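Local coordinates for protein tryptophan--tRNA ligase (Mycoplasma pneumoniae, PDB 2YY5) that probably catalyses the ATP-dependent attachment of tryptophan to tRNA(Trp), by way of a tryptophanyl-adenylate, for use in protein synthesis, at residues B[7-12]-B[151-156]; B[16-21]-B[201-206]; B[107-112]-B[157-162]; B[228-233]-B[286-291]. The protein carries 1 engineered substitution. All coordinates share one frame; numbering follows the deposited sequence.

Contact 1. Residues B[7-12]-B[151-156]. With WSA (5'-O-[(L-tryptophylamino)sulfonyl]adenosine), chain J.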
# COMPACT_ATOMS: atom_id res chain seq x y z
N ALA B 7 5.19 20.71 -12.46
CA ALA B 7 5.97 20.47 -11.22
C ALA B 7 5.15 19.82 -10.09
O ALA B 7 4.02 20.24 -9.80
CB ALA B 7 6.53 21.79 -10.71
N LEU B 8 5.72 18.81 -9.45
CA LEU B 8 5.05 18.13 -8.34
C LEU B 8 5.98 17.97 -7.15
O LEU B 8 7.17 17.65 -7.32
CB LEU B 8 4.58 16.73 -8.76
CG LEU B 8 4.00 16.00 -7.54
CD1 LEU B 8 2.48 16.13 -7.54
CD2 LEU B 8 4.40 14.54 -7.55
N THR B 9 5.45 18.18 -5.96
CA THR B 9 6.24 18.03 -4.74
C THR B 9 5.32 17.82 -3.56
O THR B 9 4.18 18.30 -3.54
CB THR B 9 7.17 19.25 -4.46
OG1 THR B 9 8.12 18.89 -3.45
CG2 THR B 9 6.39 20.47 -3.98
N GLY B 10 5.81 17.08 -2.57
CA GLY B 10 5.03 16.81 -1.39
C GLY B 10 5.77 17.20 -0.13
O GLY B 10 6.99 17.07 -0.05
N ILE B 11 5.03 17.70 0.85
CA ILE B 11 5.62 18.10 2.12
C ILE B 11 4.88 17.43 3.26
O ILE B 11 3.65 17.46 3.32
CB ILE B 11 5.55 19.63 2.33
CG1 ILE B 11 6.30 20.35 1.19
CG2 ILE B 11 6.18 20.00 3.67
CD1 ILE B 11 6.02 21.84 1.12
N GLN B 12 5.64 16.81 4.16
CA GLN B 12 5.06 16.14 5.32
C GLN B 12 4.77 17.22 6.36
O GLN B 12 5.56 18.15 6.55
CB GLN B 12 6.05 15.12 5.89
CG GLN B 12 5.68 13.67 5.65
CD GLN B 12 6.73 12.70 6.18
OE1 GLN B 12 7.83 12.58 5.64
NE2 GLN B 12 6.39 11.99 7.26
N VAL B 151 10.55 17.69 -10.10
CA VAL B 151 10.12 17.42 -8.74
C VAL B 151 11.05 18.23 -7.86
O VAL B 151 12.17 17.80 -7.56
CB VAL B 151 10.25 15.91 -8.40
CG1 VAL B 151 9.84 15.66 -6.96
CG2 VAL B 151 9.37 15.10 -9.33
N PRO B 152 10.62 19.43 -7.46
CA PRO B 152 11.47 20.27 -6.61
C PRO B 152 11.56 19.79 -5.17
O PRO B 152 10.55 19.76 -4.44
CB PRO B 152 10.84 21.66 -6.75
CG PRO B 152 9.42 21.37 -7.07
CD PRO B 152 9.49 20.20 -8.01
N VAL B 153 12.77 19.40 -4.76
CA VAL B 153 13.00 18.88 -3.42
C VAL B 153 14.39 19.20 -2.88
O VAL B 153 15.24 19.72 -3.60
CB VAL B 153 12.86 17.35 -3.40
CG1 VAL B 153 11.41 16.95 -3.50
CG2 VAL B 153 13.64 16.77 -4.56
N GLY B 154 14.60 18.86 -1.61
CA GLY B 154 15.88 19.09 -0.98
C GLY B 154 16.85 17.99 -1.39
O GLY B 154 16.45 16.95 -1.92
N ASN B 155 18.13 18.23 -1.14
CA ASN B 155 19.17 17.28 -1.48
C ASN B 155 18.88 15.88 -0.97
O ASN B 155 18.99 14.91 -1.71
CB ASN B 155 20.51 17.74 -0.91
CG ASN B 155 21.65 16.83 -1.30
OD1 ASN B 155 22.05 16.80 -2.46
ND2 ASN B 155 22.17 16.09 -0.34
N ASP B 156 18.49 15.79 0.30
CA ASP B 156 18.18 14.52 0.96
C ASP B 156 17.19 13.63 0.22
O ASP B 156 17.06 12.45 0.53
CB ASP B 156 17.65 14.80 2.36
CG ASP B 156 16.42 15.68 2.33
OD1 ASP B 156 16.54 16.82 1.85
OD2 ASP B 156 15.35 15.22 2.78
CD2 WSA J . 7.49 13.95 -1.51
CE3 WSA J . 8.23 15.04 -1.97
CZ3 WSA J . 8.30 15.28 -3.34
CH2 WSA J . 7.63 14.45 -4.23
CZ2 WSA J . 6.90 13.37 -3.77
CE2 WSA J . 6.83 13.12 -2.40
N11 WSA J . 6.20 12.19 -1.69
CD1 WSA J . 6.42 12.40 -0.39
CG WSA J . 7.21 13.46 -0.24
CB WSA J . 7.68 14.04 1.09
CA WSA J . 9.21 13.99 1.21
NH3 WSA J . 9.69 12.61 1.08
C WSA J . 9.62 14.55 2.58
O WSA J . 9.49 13.86 3.59
NS WSA J . 10.09 15.79 2.61
S WSA J . 9.96 16.40 4.12
O1S WSA J . 8.52 16.43 4.54
O2S WSA J . 10.73 15.56 5.09
O5' WSA J . 10.49 17.73 4.05
C5' WSA J . 9.97 18.62 3.06
C4' WSA J . 11.03 19.18 2.10
O4' WSA J . 12.07 19.84 2.85
C3' WSA J . 11.72 18.12 1.25
O3' WSA J . 11.93 18.62 -0.07
C2' WSA J . 13.06 17.96 1.96
O2' WSA J . 14.04 17.49 1.04
C1' WSA J . 13.32 19.42 2.29
N9 WSA J . 14.38 19.53 3.32
C8 WSA J . 14.38 18.90 4.48
N7 WSA J . 15.45 19.26 5.19
C5 WSA J . 16.14 20.14 4.47
C4 WSA J . 15.46 20.30 3.27
N3 WSA J . 15.96 21.15 2.35
C2 WSA J . 17.08 21.82 2.59
N1 WSA J . 17.74 21.68 3.72
C6 WSA J . 17.30 20.85 4.68
N6 WSA J . 17.96 20.73 5.83
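Thr9 meets Pro152 where two strands of the Rossmann-type nucleotide-binding fold of class I aminoacyl-tRNA synthetases end beside the bound tryptophanyl-adenylate analogue WSA. One hydrogen bond crosses between the segments. A first torsion of -166° sets Thr9 OG1 anti to its own N and sends the hydroxyl to the neighbouring strand, where it donates to Pro152 O over 2.8 Å. It arrives fairly straight on, with a C=O...donor angle of 158°, and so gives a buried carbonyl a partner.

Ordinary backbone pairing, made by Leu8 with Ile150, gives way at Val151 and Pro152 to weaker contacts. Proline has no N-H to offer, and Leu8 O faces Pro152 CD at 3.5 Å. The same oxygen takes a CA-H...O contact from Val151 CA at 3.3 Å, with 150° at the hydrogen. The methyl of Ala7 adds a loose apolar contact with the proline ring.

Apolar packing then passes to the ligand. Val151 CG1 lies 3.7 Å from WSA CH2, and Val153 CG1 lies 3.5 Å from WSA CZ3, so two branched side chains line the benzo end of the indole. Gly10, lacking a side chain, lets that ring settle against the strand backbone.

Polar ligand bonds come from the residues beyond the strands. Gln12 N donates to the sulfamoyl oxygen O1S of WSA at 2.9 Å, while the Gly154 N-H serves both ribose hydroxyls, the bond to O2' being weak. Asp156 supplies an acidic acceptor suited to a ribose: WSA O2' donates to Asp156 OD1 at 2.7 Å.

Contact 2. Residues B[16-21]-B[201-206]. With WSA (5'-O-[(L-tryptophylamino)sulfonyl]adenosine), chain J; SO4 (sulfate ion), chain H.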
# COMPACT_ATOMS: atom_id res chain seq x y z
N LYS B 16 7.25 20.48 13.65
CA LYS B 16 8.69 20.64 13.55
C LYS B 16 9.12 21.23 12.22
O LYS B 16 10.30 21.16 11.87
CB LYS B 16 9.39 19.29 13.74
CG LYS B 16 10.24 19.19 15.00
CD LYS B 16 9.51 18.53 16.16
CE LYS B 16 10.49 18.28 17.31
NZ LYS B 16 10.00 17.31 18.32
N GLN B 17 8.17 21.79 11.48
CA GLN B 17 8.49 22.42 10.20
C GLN B 17 9.61 23.43 10.49
O GLN B 17 9.46 24.29 11.38
CB GLN B 17 7.25 23.14 9.66
CG GLN B 17 6.99 22.96 8.18
CD GLN B 17 6.72 21.52 7.80
OE1 GLN B 17 7.50 20.90 7.08
NE2 GLN B 17 5.61 20.97 8.29
N HIS B 18 10.72 23.33 9.76
CA HIS B 18 11.87 24.22 9.98
C HIS B 18 12.39 24.95 8.74
O HIS B 18 11.90 24.73 7.63
CB HIS B 18 13.02 23.41 10.59
CG HIS B 18 13.47 22.27 9.74
ND1 HIS B 18 14.04 22.45 8.49
CD2 HIS B 18 13.44 20.93 9.94
CE1 HIS B 18 14.34 21.27 7.97
NE2 HIS B 18 13.99 20.33 8.83
N LEU B 19 13.38 25.82 8.95
CA LEU B 19 14.01 26.62 7.90
C LEU B 19 14.59 25.79 6.75
O LEU B 19 14.69 26.27 5.62
CB LEU B 19 15.14 27.46 8.49
CG LEU B 19 15.02 28.98 8.57
CD1 LEU B 19 16.37 29.55 8.95
CD2 LEU B 19 14.58 29.56 7.24
N GLY B 20 14.99 24.55 7.04
CA GLY B 20 15.52 23.70 5.99
C GLY B 20 14.41 23.45 4.99
O GLY B 20 14.65 23.46 3.78
N ASN B 21 13.20 23.25 5.49
CA ASN B 21 12.03 23.01 4.65
C ASN B 21 11.68 24.26 3.86
O ASN B 21 11.40 24.19 2.66
CB ASN B 21 10.83 22.62 5.50
CG ASN B 21 11.10 21.40 6.36
OD1 ASN B 21 11.50 20.36 5.86
ND2 ASN B 21 10.87 21.53 7.67
N LYS B 201 25.82 18.06 9.91
CA LYS B 201 24.56 17.34 9.74
C LYS B 201 23.54 18.35 9.19
O LYS B 201 23.69 19.55 9.40
CB LYS B 201 24.12 16.80 11.10
CG LYS B 201 22.99 15.79 11.09
CD LYS B 201 22.15 15.85 12.38
CE LYS B 201 22.99 15.69 13.65
NZ LYS B 201 22.15 15.84 14.89
N LYS B 202 22.51 17.87 8.48
CA LYS B 202 21.49 18.78 7.94
C LYS B 202 20.46 19.11 9.00
O LYS B 202 20.31 18.38 9.98
CB LYS B 202 20.78 18.16 6.73
CG LYS B 202 19.88 16.98 7.07
CD LYS B 202 19.18 16.40 5.85
CE LYS B 202 17.77 16.93 5.69
NZ LYS B 202 16.88 16.56 6.84
N MET B 203 19.74 20.21 8.82
CA MET B 203 18.70 20.58 9.77
C MET B 203 17.58 19.56 9.63
O MET B 203 17.03 19.39 8.54
CB MET B 203 18.17 21.99 9.47
CG MET B 203 17.44 22.61 10.65
SD MET B 203 17.06 24.37 10.46
CE MET B 203 18.65 25.08 10.75
N SER B 204 17.25 18.87 10.71
CA SER B 204 16.21 17.85 10.66
C SER B 204 15.15 17.95 11.74
O SER B 204 15.43 18.33 12.88
CB SER B 204 16.82 16.45 10.71
OG SER B 204 17.51 16.13 9.52
N LYS B 205 13.92 17.60 11.37
CA LYS B 205 12.82 17.60 12.31
C LYS B 205 13.13 16.57 13.40
O LYS B 205 12.71 16.72 14.54
CB LYS B 205 11.51 17.21 11.62
CG LYS B 205 11.12 18.07 10.43
CD LYS B 205 9.62 17.93 10.15
CE LYS B 205 9.20 18.57 8.83
NZ LYS B 205 9.45 17.65 7.68
N SER B 206 13.88 15.54 13.04
CA SER B 206 14.21 14.46 13.98
C SER B 206 15.35 14.73 14.96
O SER B 206 15.50 13.98 15.92
CB SER B 206 14.51 13.16 13.21
OG SER B 206 15.69 13.27 12.43
CD2 WSA J . 7.49 13.95 -1.51
CE3 WSA J . 8.23 15.04 -1.97
CZ3 WSA J . 8.30 15.28 -3.34
CH2 WSA J . 7.63 14.45 -4.23
CZ2 WSA J . 6.90 13.37 -3.77
CE2 WSA J . 6.83 13.12 -2.40
N11 WSA J . 6.20 12.19 -1.69
CD1 WSA J . 6.42 12.40 -0.39
CG WSA J . 7.21 13.46 -0.24
CB WSA J . 7.68 14.04 1.09
CA WSA J . 9.21 13.99 1.21
NH3 WSA J . 9.69 12.61 1.08
C WSA J . 9.62 14.55 2.58
O WSA J . 9.49 13.86 3.59
NS WSA J . 10.09 15.79 2.61
S WSA J . 9.96 16.40 4.12
O1S WSA J . 8.52 16.43 4.54
O2S WSA J . 10.73 15.56 5.09
O5' WSA J . 10.49 17.73 4.05
C5' WSA J . 9.97 18.62 3.06
C4' WSA J . 11.03 19.18 2.10
O4' WSA J . 12.07 19.84 2.85
C3' WSA J . 11.72 18.12 1.25
O3' WSA J . 11.93 18.62 -0.07
C2' WSA J . 13.06 17.96 1.96
O2' WSA J . 14.04 17.49 1.04
C1' WSA J . 13.32 19.42 2.29
N9 WSA J . 14.38 19.53 3.32
C8 WSA J . 14.38 18.90 4.48
N7 WSA J . 15.45 19.26 5.19
C5 WSA J . 16.14 20.14 4.47
C4 WSA J . 15.46 20.30 3.27
N3 WSA J . 15.96 21.15 2.35
C2 WSA J . 17.08 21.82 2.59
N1 WSA J . 17.74 21.68 3.72
C6 WSA J . 17.30 20.85 4.68
N6 WSA J . 17.96 20.73 5.83
S SO4 H . 12.92 16.75 7.71
O1 SO4 H . 13.59 16.15 6.54
O2 SO4 H . 12.12 15.72 8.41
O3 SO4 H . 13.94 17.32 8.61
O4 SO4 H . 12.01 17.81 7.25
O HOH W 1 8.25 18.63 5.61
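The CG methylene of Met203 lies over one face of the His18 imidazole in a CH-pi contact, 4.1 Å from the ring centroid and 14° off its normal. At the ring edge His18 NE2 donates almost straight to O3 of a sulfate ion, 3.0 Å away. The backbone N-H of Lys205 reaches the same oxygen over 2.8 Å. The long side chain of Lys205 runs beside that of Gln17 and packs its CB on Lys16 CB at 3.6 Å, and a bend at its last torsion brings NZ to sulfate O4, 2.6 Å away. Lys202 NZ bonds the sulfate only weakly. Met203 O receives the adenine N6 of WSA at 3.2 Å. A water between Gln17 OE1 and Lys205 NZ extends the link to the sulfamoyl group of WSA.

In the second shell, a weak bond from Gly20 N to His18 ND1 caps the helix beginning at Leu19 and restrains the imidazole's rotation; Gly20, without a side chain, leaves space for it. Lys202 NZ is held by Ser204 OG at 2.8 Å. The anion, probably from the crystallisation liquor, sits where an ATP phosphate could plausibly lie, between the HIGH and KMSKS signatures that define the class I synthetase active site.

Contact 3. Residues B[107-112]-B[157-162]; sequences RMTQFK and QKQHLE. With WSA (5'-O-[(L-tryptophylamino)sulfonyl]adenosine), chain J; SO4 (sulfate ion), chain I.
A first torsion of -98° and an extended chain beyond CG carry Gln159 from the opening turn of helix 158-175 to Thr109, whose own torsion of 62° turns OG1 toward the incoming amide. The contact thus joins the N-terminal end of a helix in the insertion that separates the two halves of the class I Rossmann-type fold to that of helix 158-175, which follows strand 150-152 of the second half. Gln159 OE1 is gripped twice. Thr109 N, the first N-H of helix 109-115, donates to it at 2.7 Å, within the plane of the carbonyl and aimed at one of its lone pairs. Thr109 OG1 donates at 3.1 Å from above that plane, 49° out of it. A glutamine suits the place, since it is long enough to span the gap and brings an uncharged acceptor.

Met108, the N-cap residue, folds its flexible chain back past Gln159. Its CE lies 3.7 Å from Gln159 NE2, while its SD comes within 4.3 Å of His160 CD2. Gln110 also points across, with CB 4.2 Å from His160 NE2, and Pro136 and Met139 of helix 131-144 pack on the imidazole.

His160 in turn acts as a second-shell residue. Its ND1 donates to Gln157 OE1 at 2.9 Å, with the oxygen near the ring plane but the imidazole N-H above the plane of the amide, a bond that should steady it. That oxygen also receives the tryptophanyl amino group, WSA NH3, at 2.8 Å.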
# COMPACT_ATOMS: atom_id res chain seq x y z
N ARG B 107 18.49 -0.87 0.79
CA ARG B 107 19.74 -0.14 0.64
C ARG B 107 19.52 1.37 0.73
O ARG B 107 20.49 2.14 0.77
CB ARG B 107 20.42 -0.47 -0.70
CG ARG B 107 21.17 -1.80 -0.74
CD ARG B 107 20.22 -2.96 -0.91
NE ARG B 107 20.88 -4.26 -1.07
CZ ARG B 107 21.33 -5.01 -0.07
NH1 ARG B 107 21.92 -6.17 -0.33
NH2 ARG B 107 21.20 -4.60 1.19
N MET B 108 18.26 1.81 0.76
CA MET B 108 17.96 3.24 0.86
C MET B 108 18.63 3.79 2.12
O MET B 108 18.46 3.26 3.22
CB MET B 108 16.45 3.48 0.92
CG MET B 108 15.69 3.14 -0.36
SD MET B 108 15.92 4.32 -1.71
CE MET B 108 17.13 3.45 -2.72
N THR B 109 19.40 4.86 1.96
CA THR B 109 20.10 5.45 3.09
C THR B 109 19.14 5.95 4.15
O THR B 109 19.40 5.82 5.34
CB THR B 109 21.01 6.63 2.63
OG1 THR B 109 20.21 7.67 2.06
CG2 THR B 109 22.02 6.15 1.60
N GLN B 110 18.02 6.52 3.72
CA GLN B 110 17.05 7.03 4.67
C GLN B 110 16.47 5.90 5.51
O GLN B 110 16.14 6.10 6.68
CB GLN B 110 15.92 7.73 3.92
CG GLN B 110 15.46 9.01 4.58
CD GLN B 110 16.36 10.18 4.24
OE1 GLN B 110 16.73 10.37 3.08
NE2 GLN B 110 16.70 10.98 5.24
N PHE B 111 16.35 4.72 4.93
CA PHE B 111 15.82 3.57 5.66
C PHE B 111 16.81 3.08 6.70
O PHE B 111 16.43 2.76 7.82
CB PHE B 111 15.50 2.42 4.71
CG PHE B 111 15.09 1.16 5.42
CD1 PHE B 111 13.97 1.14 6.23
CD2 PHE B 111 15.85 0.01 5.28
CE1 PHE B 111 13.60 -0.02 6.90
CE2 PHE B 111 15.48 -1.16 5.95
CZ PHE B 111 14.36 -1.17 6.76
N LYS B 112 18.07 3.00 6.31
CA LYS B 112 19.12 2.55 7.22
C LYS B 112 19.20 3.48 8.43
O LYS B 112 19.14 3.02 9.58
CB LYS B 112 20.48 2.55 6.50
CG LYS B 112 20.71 1.44 5.48
CD LYS B 112 22.12 1.55 4.91
CE LYS B 112 22.61 0.27 4.25
NZ LYS B 112 21.97 0.03 2.93
N GLN B 157 16.47 14.20 -0.74
CA GLN B 157 15.49 13.45 -1.50
C GLN B 157 15.98 12.88 -2.83
O GLN B 157 15.18 12.40 -3.63
CB GLN B 157 14.26 14.32 -1.75
CG GLN B 157 13.48 14.60 -0.49
CD GLN B 157 13.05 13.33 0.19
OE1 GLN B 157 12.13 12.65 -0.25
NE2 GLN B 157 13.75 12.97 1.26
N LYS B 158 17.30 12.93 -3.06
CA LYS B 158 17.88 12.44 -4.31
C LYS B 158 17.72 10.95 -4.58
O LYS B 158 17.33 10.56 -5.69
CB LYS B 158 19.37 12.80 -4.40
CG LYS B 158 20.05 12.19 -5.62
CD LYS B 158 21.51 12.62 -5.76
CE LYS B 158 21.61 14.01 -6.38
NZ LYS B 158 20.77 14.99 -5.64
N GLN B 159 18.03 10.11 -3.60
CA GLN B 159 17.90 8.66 -3.78
C GLN B 159 16.48 8.30 -4.18
O GLN B 159 16.26 7.42 -5.02
CB GLN B 159 18.24 7.90 -2.50
CG GLN B 159 19.65 7.33 -2.42
CD GLN B 159 19.72 6.11 -1.51
OE1 GLN B 159 19.22 6.12 -0.38
NE2 GLN B 159 20.34 5.04 -2.00
N HIS B 160 15.51 8.97 -3.56
CA HIS B 160 14.11 8.72 -3.84
C HIS B 160 13.77 9.02 -5.29
O HIS B 160 13.05 8.26 -5.94
CB HIS B 160 13.24 9.53 -2.89
CG HIS B 160 13.33 9.07 -1.47
ND1 HIS B 160 13.14 9.91 -0.39
CD2 HIS B 160 13.57 7.84 -0.95
CE1 HIS B 160 13.26 9.22 0.73
NE2 HIS B 160 13.53 7.96 0.42
N LEU B 161 14.29 10.13 -5.81
CA LEU B 161 14.04 10.48 -7.20
C LEU B 161 14.65 9.43 -8.12
O LEU B 161 14.08 9.08 -9.15
CB LEU B 161 14.57 11.87 -7.52
CG LEU B 161 13.45 12.91 -7.60
CD1 LEU B 161 12.49 12.51 -8.70
CD2 LEU B 161 12.69 13.02 -6.27
N GLU B 162 15.81 8.90 -7.74
CA GLU B 162 16.47 7.88 -8.53
C GLU B 162 15.65 6.58 -8.52
O GLU B 162 15.44 5.98 -9.57
CB GLU B 162 17.88 7.62 -7.98
CG GLU B 162 18.74 8.87 -7.89
CD GLU B 162 20.12 8.62 -7.28
OE1 GLU B 162 20.20 8.01 -6.19
OE2 GLU B 162 21.12 9.04 -7.89
CD2 WSA J . 7.49 13.95 -1.51
CE3 WSA J . 8.23 15.04 -1.97
CZ3 WSA J . 8.30 15.28 -3.34
CH2 WSA J . 7.63 14.45 -4.23
CZ2 WSA J . 6.90 13.37 -3.77
CE2 WSA J . 6.83 13.12 -2.40
N11 WSA J . 6.20 12.19 -1.69
CD1 WSA J . 6.42 12.40 -0.39
CG WSA J . 7.21 13.46 -0.24
CB WSA J . 7.68 14.04 1.09
CA WSA J . 9.21 13.99 1.21
NH3 WSA J . 9.69 12.61 1.08
C WSA J . 9.62 14.55 2.58
O WSA J . 9.49 13.86 3.59
NS WSA J . 10.09 15.79 2.61
S WSA J . 9.96 16.40 4.12
O1S WSA J . 8.52 16.43 4.54
O2S WSA J . 10.73 15.56 5.09
O5' WSA J . 10.49 17.73 4.05
C5' WSA J . 9.97 18.62 3.06
C4' WSA J . 11.03 19.18 2.10
O4' WSA J . 12.07 19.84 2.85
C3' WSA J . 11.72 18.12 1.25
O3' WSA J . 11.93 18.62 -0.07
C2' WSA J . 13.06 17.96 1.96
O2' WSA J . 14.04 17.49 1.04
C1' WSA J . 13.32 19.42 2.29
N9 WSA J . 14.38 19.53 3.32
C8 WSA J . 14.38 18.90 4.48
N7 WSA J . 15.45 19.26 5.19
C5 WSA J . 16.14 20.14 4.47
C4 WSA J . 15.46 20.30 3.27
N3 WSA J . 15.96 21.15 2.35
C2 WSA J . 17.08 21.82 2.59
N1 WSA J . 17.74 21.68 3.72
C6 WSA J . 17.30 20.85 4.68
N6 WSA J . 17.96 20.73 5.83
S SO4 I . 12.16 11.17 3.95
O1 SO4 I . 13.07 10.05 3.68
O2 SO4 I . 12.00 11.97 2.73
O3 SO4 I . 10.84 10.63 4.35
O4 SO4 I . 12.71 11.99 5.04

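Contact 4. Residues B[228-233]-B[286-291]; sequences RQATTD and DLKNAL
Lys288 stretches its aliphatic chain over the backbone where helix 220-228 runs out into the loop and onto two methyl groups, with CE 3.8 Å from Ala230 CB and 4.0 Å from Thr232 CG2. With chi2 to chi4 all near 180° the chain is fully extended, and NZ lands between two carbonyls. It donates to Arg228 O and to Ala230 O, each bond 2.8 Å long. The two are approached differently: NZ stands well above the carbonyl plane of Arg228, 59° out of it, but is tilted only 15° from that of Ala230.

A lysine fits here because its methylenes can cover apolar neighbours while its amino group satisfies the last carbonyl of helix 220-228, Arg228 O, and Ala230 O in the loop beyond; a positive charge at a helix C terminus is probably welcome. Ala230 is small enough to let the chain pass close. Nearer the surface, the guanidinium of Arg228 lies loosely across the amide of Asn289, the planes 76° apart. Met251 of helix 246-259 packs on Ala230 and Thr232.

The contact is a junction of a helix end and its following loop with a second helix, 284-308, in the largely helical region that follows the KMSKS loop and in tryptophanyl-tRNA synthetases probably serves anticodon recognition.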
# COMPACT_ATOMS: atom_id res chain seq x y z
N ARG B 228 22.69 32.87 18.25
CA ARG B 228 23.81 33.39 19.02
C ARG B 228 24.74 32.26 19.43
O ARG B 228 25.94 32.47 19.60
CB ARG B 228 23.33 34.09 20.28
CG ARG B 228 24.45 34.69 21.10
CD ARG B 228 24.60 36.15 20.79
NE ARG B 228 23.37 36.86 21.11
CZ ARG B 228 23.15 38.15 20.89
NH1 ARG B 228 21.99 38.69 21.22
NH2 ARG B 228 24.09 38.89 20.32
N GLN B 229 24.18 31.07 19.60
CA GLN B 229 24.94 29.89 20.02
C GLN B 229 25.39 29.01 18.86
O GLN B 229 25.98 27.95 19.08
CB GLN B 229 24.09 29.02 20.95
CG GLN B 229 23.45 29.72 22.12
CD GLN B 229 22.44 28.82 22.81
OE1 GLN B 229 21.45 28.39 22.20
NE2 GLN B 229 22.68 28.51 24.08
N ALA B 230 25.08 29.41 17.63
CA ALA B 230 25.46 28.62 16.46
C ALA B 230 26.95 28.33 16.49
O ALA B 230 27.76 29.25 16.61
CB ALA B 230 25.08 29.36 15.17
N THR B 231 27.31 27.06 16.38
CA THR B 231 28.72 26.67 16.39
C THR B 231 29.43 27.18 15.13
O THR B 231 28.94 27.01 14.02
CB THR B 231 28.88 25.13 16.50
OG1 THR B 231 28.39 24.50 15.32
CG2 THR B 231 28.12 24.59 17.70
N THR B 232 30.57 27.83 15.33
CA THR B 232 31.35 28.37 14.22
C THR B 232 32.69 27.63 14.13
O THR B 232 32.72 26.43 13.87
CB THR B 232 31.61 29.90 14.40
OG1 THR B 232 32.25 30.13 15.66
CG2 THR B 232 30.30 30.67 14.37
N ASP B 233 33.78 28.35 14.36
CA ASP B 233 35.12 27.76 14.31
C ASP B 233 36.09 28.78 14.86
O ASP B 233 35.69 29.89 15.21
CB ASP B 233 35.49 27.39 12.86
CG ASP B 233 35.37 28.57 11.91
OD1 ASP B 233 36.08 29.57 12.11
OD2 ASP B 233 34.56 28.50 10.96
N ASP B 286 28.93 39.50 14.28
CA ASP B 286 28.26 40.43 13.37
C ASP B 286 27.42 39.66 12.35
O ASP B 286 26.40 40.15 11.86
CB ASP B 286 29.29 41.29 12.63
CG ASP B 286 29.97 42.28 13.55
OD1 ASP B 286 31.20 42.47 13.42
OD2 ASP B 286 29.28 42.90 14.39
N LEU B 287 27.87 38.44 12.04
CA LEU B 287 27.17 37.57 11.11
C LEU B 287 25.92 37.01 11.77
O LEU B 287 24.84 37.00 11.17
CB LEU B 287 28.10 36.42 10.67
CG LEU B 287 27.55 35.29 9.79
CD1 LEU B 287 26.97 35.85 8.50
CD2 LEU B 287 28.66 34.30 9.49
N LYS B 288 26.05 36.56 13.02
CA LYS B 288 24.92 36.01 13.75
C LYS B 288 23.84 37.07 13.93
O LYS B 288 22.65 36.78 13.84
CB LYS B 288 25.36 35.48 15.11
CG LYS B 288 26.12 34.18 15.03
CD LYS B 288 26.55 33.68 16.40
CE LYS B 288 27.23 32.31 16.29
NZ LYS B 288 27.75 31.83 17.60
N ASN B 289 24.28 38.30 14.18
CA ASN B 289 23.38 39.43 14.36
C ASN B 289 22.53 39.67 13.13
O ASN B 289 21.31 39.81 13.23
CB ASN B 289 24.18 40.70 14.66
CG ASN B 289 24.25 41.00 16.14
OD1 ASN B 289 25.07 40.45 16.87
ND2 ASN B 289 23.37 41.89 16.59
N ALA B 290 23.18 39.72 11.96
CA ALA B 290 22.48 39.95 10.70
C ALA B 290 21.59 38.76 10.34
O ALA B 290 20.52 38.93 9.75
CB ALA B 290 23.49 40.22 9.60
N LEU B 291 22.05 37.56 10.68
CA LEU B 291 21.30 36.35 10.40
C LEU B 291 20.06 36.32 11.27
O LEU B 291 18.98 35.94 10.82
CB LEU B 291 22.15 35.11 10.68
CG LEU B 291 21.46 33.76 10.46
CD1 LEU B 291 20.98 33.66 9.01
CD2 LEU B 291 22.42 32.62 10.80

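From the N terminus, strand 6-11 supplies the first half of contact 1, which closes when the chain returns at 151-156. Helix 19-26 starts within contact 2, whose partner loop at 201-206 comes later still, so contacts 1 and 2 cross. Contact 3 begins at 107-112 and closes at 157-162, directly after 151-156; it crosses contact 1 but falls wholly within the span of contact 2. These three share WSA and bring strand ends, helix N termini and the KMSKS loop round one pocket. Contact 4 opens after contact 2 has closed. It binds helices of the later helical region, and its centre is about 18 Å from that of contact 2.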